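Local coordinates for protein AlyQ (Persicobacter sp. CCB-QB2, PDB 7D2A) that binds the unsaturated uronic acid end of alginate oligosaccharides through a family 32 carbohydrate-binding module that also carries a calcium ion, at residues 116-119 with 120-123; 29-32 with 33-36. All blocks are in the same frame, centred on the assembly; numbering follows the deposited sequence.

Interaction 1 (116-119 with 120-123); sequences FGNS and SNTW. With MAW (4-deoxy-alpha-L-erythro-hex-4-enopyranuronic acid), chain B; LGU (alpha-L-gulopyranuronic acid), chain C.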
# COMPACT_ATOMS: atom_id res chain seq x y z
N PHE A 116 -5.38 -4.41 -8.17
CA PHE A 116 -6.08 -5.18 -9.24
C PHE A 116 -7.42 -4.56 -9.54
O PHE A 116 -8.33 -5.27 -10.00
CB PHE A 116 -6.15 -6.66 -8.87
CG PHE A 116 -4.77 -7.22 -8.65
CD1 PHE A 116 -3.89 -7.29 -9.70
CD2 PHE A 116 -4.35 -7.61 -7.40
CE1 PHE A 116 -2.59 -7.75 -9.51
CE2 PHE A 116 -3.06 -8.07 -7.20
CZ PHE A 116 -2.18 -8.13 -8.27
N GLY A 117 -7.57 -3.26 -9.30
CA GLY A 117 -8.87 -2.58 -9.42
C GLY A 117 -9.81 -2.97 -8.32
O GLY A 117 -9.41 -3.68 -7.37
N ASN A 118 -11.07 -2.59 -8.45
CA ASN A 118 -11.99 -2.67 -7.32
C ASN A 118 -13.37 -3.07 -7.85
O ASN A 118 -13.53 -3.24 -9.08
CB ASN A 118 -11.99 -1.34 -6.58
CG ASN A 118 -12.54 -0.17 -7.40
OD1 ASN A 118 -13.75 -0.07 -7.57
ND2 ASN A 118 -11.70 0.74 -7.86
N SER A 119 -14.32 -3.16 -6.96
CA SER A 119 -15.65 -3.76 -7.25
C SER A 119 -16.50 -2.74 -8.01
O SER A 119 -17.57 -3.18 -8.55
CB SER A 119 -16.27 -4.21 -5.96
OG SER A 119 -16.36 -3.13 -5.07
N SER A 120 -16.08 -1.47 -8.08
CA SER A 120 -16.81 -0.40 -8.82
C SER A 120 -16.15 -0.09 -10.17
O SER A 120 -16.89 0.06 -11.20
CB SER A 120 -16.91 0.85 -8.01
OG SER A 120 -17.78 0.68 -6.91
N ASN A 121 -14.82 0.05 -10.21
CA ASN A 121 -14.13 0.42 -11.47
C ASN A 121 -12.71 -0.16 -11.43
O ASN A 121 -12.40 -0.91 -10.45
CB ASN A 121 -14.22 1.92 -11.70
CG ASN A 121 -13.56 2.72 -10.61
OD1 ASN A 121 -12.55 2.26 -10.08
ND2 ASN A 121 -14.11 3.87 -10.27
N THR A 122 -11.88 0.17 -12.40
CA THR A 122 -10.52 -0.39 -12.57
C THR A 122 -9.47 0.43 -11.82
O THR A 122 -8.29 0.06 -11.94
CB THR A 122 -10.16 -0.51 -14.05
OG1 THR A 122 -10.43 0.76 -14.66
CG2 THR A 122 -10.92 -1.68 -14.64
N TRP A 123 -9.91 1.43 -11.05
CA TRP A 123 -8.93 2.32 -10.37
C TRP A 123 -8.34 1.64 -9.12
O TRP A 123 -8.96 0.77 -8.47
CB TRP A 123 -9.52 3.67 -9.99
CG TRP A 123 -9.69 4.54 -11.19
CD1 TRP A 123 -10.74 4.57 -12.09
CD2 TRP A 123 -8.72 5.47 -11.65
NE1 TRP A 123 -10.46 5.51 -13.05
CE2 TRP A 123 -9.23 6.07 -12.82
CE3 TRP A 123 -7.49 5.90 -11.15
CZ2 TRP A 123 -8.53 7.05 -13.51
CZ3 TRP A 123 -6.82 6.88 -11.83
CH2 TRP A 123 -7.34 7.47 -12.99
C1 MAW B . -11.57 8.34 -11.05
C2 MAW B . -10.72 9.47 -10.64
O2 MAW B . -11.35 10.37 -9.69
C3 MAW B . -9.43 8.85 -10.03
O3 MAW B . -8.68 9.81 -9.32
C4 MAW B . -9.83 7.68 -9.11
C5 MAW B . -11.05 7.21 -9.03
O5 MAW B . -12.11 7.72 -9.87
C6 MAW B . -11.45 6.12 -8.18
O6A MAW B . -12.66 5.74 -8.26
O6B MAW B . -10.61 5.52 -7.41
C1 LGU C . -15.98 8.69 -12.40
C2 LGU C . -15.31 7.64 -11.49
O2 LGU C . -16.21 6.58 -11.19
C3 LGU C . -14.13 6.97 -12.16
O3 LGU C . -14.60 5.95 -13.07
C4 LGU C . -13.26 8.01 -12.84
O4 LGU C . -12.70 8.84 -11.82
C5 LGU C . -14.00 8.96 -13.77
O5 LGU C . -15.05 9.61 -13.00
C6 LGU C . -12.93 9.91 -14.24
O6B LGU C . -11.99 9.45 -14.94
O6A LGU C . -12.95 11.10 -13.84
O1 LGU C . -16.61 7.94 -13.44
O HOH W 1 -18.49 -1.61 -5.28
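Asn118 OD1 is gripped by two consecutive backbone amides, Ser120 N at 2.8 Å and Asn121 N at 2.9 Å, both arriving on the same face of its amide plane. The other half of that amide works just as hard: Asn118 ND2 gives one hydrogen bond to Asn121 OD1 (2.8 Å) and another to the carbonyl oxygen Trp123 O (2.8 Å). The two asparagine amides stand 68° apart, and Asn121 OD1 takes Asn118 ND2 on one face and Trp123 N on the other. The Trp123 N bond makes an Asx turn. With CG between its backbone N and carbonyl carbon (chi1 65°), Asn118 folds its amide over the loop that follows strand 110-118, while its own N bonds to Asn121 O. This loop is one wall of the glycan pocket of the CBM32 beta-sandwich. Held by its OD1, the Asn121 amide aims ND2 at O6A of the unsaturated uronic acid MAW, 3.1 Å away and nearly straight at 170°. An alanine in place of Asn118 would probably leave Ser120 N, Asn121 N and Trp123 O without this partner and let the Asn121 amide, its OD1 keeping Trp123 N alone of its two donors, turn away from the sugar carboxylate. Next to Asn121, the Trp123 indole lies under the MAW ring, with MAW C3 3.6 Å above the plane and toward the rim, a CH-pi platform.

Interaction 2 (29-32 with 33-36); sequences DGNL and STRW. With CA (calcium ion), chain D; MAW (4-deoxy-alpha-L-erythro-hex-4-enopyranuronic acid), chain B.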
# COMPACT_ATOMS: atom_id res chain seq x y z
N ASP A 29 0.87 11.43 3.93
CA ASP A 29 0.71 12.81 4.45
C ASP A 29 -0.17 12.82 5.71
O ASP A 29 -0.37 13.92 6.27
CB ASP A 29 0.21 13.75 3.36
CG ASP A 29 -1.19 13.46 2.84
OD1 ASP A 29 -1.84 12.49 3.32
OD2 ASP A 29 -1.62 14.27 1.99
N GLY A 30 -0.69 11.68 6.18
CA GLY A 30 -1.53 11.65 7.38
C GLY A 30 -2.95 12.07 7.10
O GLY A 30 -3.70 12.21 8.02
N ASN A 31 -3.31 12.33 5.85
CA ASN A 31 -4.64 12.88 5.50
C ASN A 31 -5.47 11.83 4.75
O ASN A 31 -5.11 11.50 3.58
CB ASN A 31 -4.44 14.13 4.66
CG ASN A 31 -5.68 14.97 4.57
OD1 ASN A 31 -6.79 14.48 4.75
ND2 ASN A 31 -5.45 16.26 4.27
N LEU A 32 -6.62 11.46 5.32
CA LEU A 32 -7.51 10.49 4.64
C LEU A 32 -8.23 11.16 3.47
O LEU A 32 -8.85 10.41 2.70
CB LEU A 32 -8.50 9.88 5.63
CG LEU A 32 -7.87 8.99 6.71
CD1 LEU A 32 -8.84 8.75 7.83
CD2 LEU A 32 -7.45 7.65 6.12
N SER A 33 -8.14 12.47 3.27
CA SER A 33 -8.83 13.15 2.14
C SER A 33 -7.92 13.28 0.92
O SER A 33 -8.40 13.83 -0.11
CB SER A 33 -9.35 14.51 2.55
OG SER A 33 -8.32 15.47 2.62
N THR A 34 -6.67 12.82 1.01
CA THR A 34 -5.73 12.88 -0.14
C THR A 34 -5.32 11.46 -0.48
O THR A 34 -5.16 10.64 0.46
CB THR A 34 -4.52 13.72 0.18
OG1 THR A 34 -3.81 13.03 1.19
CG2 THR A 34 -4.90 15.14 0.57
N ARG A 35 -5.15 11.18 -1.76
CA ARG A 35 -4.95 9.80 -2.23
C ARG A 35 -3.87 9.74 -3.30
O ARG A 35 -3.57 10.75 -3.98
CB ARG A 35 -6.23 9.20 -2.83
CG ARG A 35 -6.68 9.86 -4.12
CD ARG A 35 -8.04 9.38 -4.55
NE ARG A 35 -8.45 9.94 -5.83
CZ ARG A 35 -9.21 11.04 -5.98
NH1 ARG A 35 -9.63 11.73 -4.92
NH2 ARG A 35 -9.57 11.41 -7.19
N TRP A 36 -3.35 8.53 -3.51
CA TRP A 36 -2.71 8.15 -4.78
C TRP A 36 -3.75 7.41 -5.62
O TRP A 36 -4.48 6.55 -5.05
CB TRP A 36 -1.55 7.20 -4.48
CG TRP A 36 -1.07 6.45 -5.69
CD1 TRP A 36 -0.43 6.95 -6.77
CD2 TRP A 36 -1.21 5.04 -5.93
NE1 TRP A 36 -0.14 5.98 -7.68
CE2 TRP A 36 -0.60 4.79 -7.19
CE3 TRP A 36 -1.75 3.98 -5.21
CZ2 TRP A 36 -0.51 3.49 -7.73
CZ3 TRP A 36 -1.72 2.72 -5.78
CH2 TRP A 36 -1.07 2.47 -7.01
CA CA D . -3.40 10.88 2.24
C1 MAW B . -11.57 8.34 -11.05
C2 MAW B . -10.72 9.47 -10.64
O2 MAW B . -11.35 10.37 -9.69
C3 MAW B . -9.43 8.85 -10.03
O3 MAW B . -8.68 9.81 -9.32
C4 MAW B . -9.83 7.68 -9.11
C5 MAW B . -11.05 7.21 -9.03
O5 MAW B . -12.11 7.72 -9.87
C6 MAW B . -11.45 6.12 -8.18
O6A MAW B . -12.66 5.74 -8.26
O6B MAW B . -10.61 5.52 -7.41
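The carboxylate of Asp29 is shared between a calcium ion and Thr34: OD1 binds the metal at 2.5 Å, and OD2 accepts the Thr34 hydroxyl through its syn lone pair, Thr34 OG1 lying 2.6 Å from Asp29 OD2. Above the plane of the same group, 50° out of it, Asn31 N reaches OD1 and closes an Asx turn. The Asn31 amide is used on one face, where Ser33 N and Ser33 OG both give hydrogen bonds to OD1, each 2.8 Å from Asn31 OD1. With its CG anti to the backbone N (chi1 -164°), the Asn31 side chain reaches forward along the chain to Ser33, inside the type I turn that runs from Asn31 to Thr34. The closing bond of that turn, Thr34 N to Asn31 O, is long at 3.3 Å, and Asn31 O is at the same time a calcium ligand, 2.2 Å from the metal. Thr34 contributes twice, through its carbonyl O and through OG1, which lies 2.4 Å from the calcium. Its hydroxyl therefore ties metal and carboxylate together, donating its hydrogen bond to Asp29 OD2 while its oxygen binds the ion. Farther on, Arg35 stretches out from CG to NE and presents the edge of its guanidinium, in plane, to the sugar: Arg35 NH2 to MAW O3 is 2.8 Å, at 175°. Ser37 OG accepts a hydrogen bond from Arg35 NE, which probably helps set the rotation of the guanidinium. Asn26, Thr127 and Glu128 complete the coordination, so the loop before strand 36-39 is wrapped round a calcium site of the kind common in CBM32 beta-sandwich modules, with a sugar-binding arginine immediately after it.

How the interactions relate
Both are surface contacts of the same beta-sandwich module: interaction 1 is the end of strand 110-118 and the loop after it, interaction 2 lies in the loop before strand 36-39. Their centres are about 19 Å apart and their nearest atoms about 7 Å. Both reach the sugar MAW, through residues 120-123 and through Arg35. Strand 123-133 also joins them: it starts at the end of interaction 1 and supplies Thr127 and Glu128 to the calcium of interaction 2. In 116-119 with 120-123, neutral amides and backbone groups hold the loop, and an indole adds a stacking face. In 29-32 with 33-36, a cation gathers carboxylate, hydroxyl and carbonyl oxygens, and the sugar is met by a positive charge.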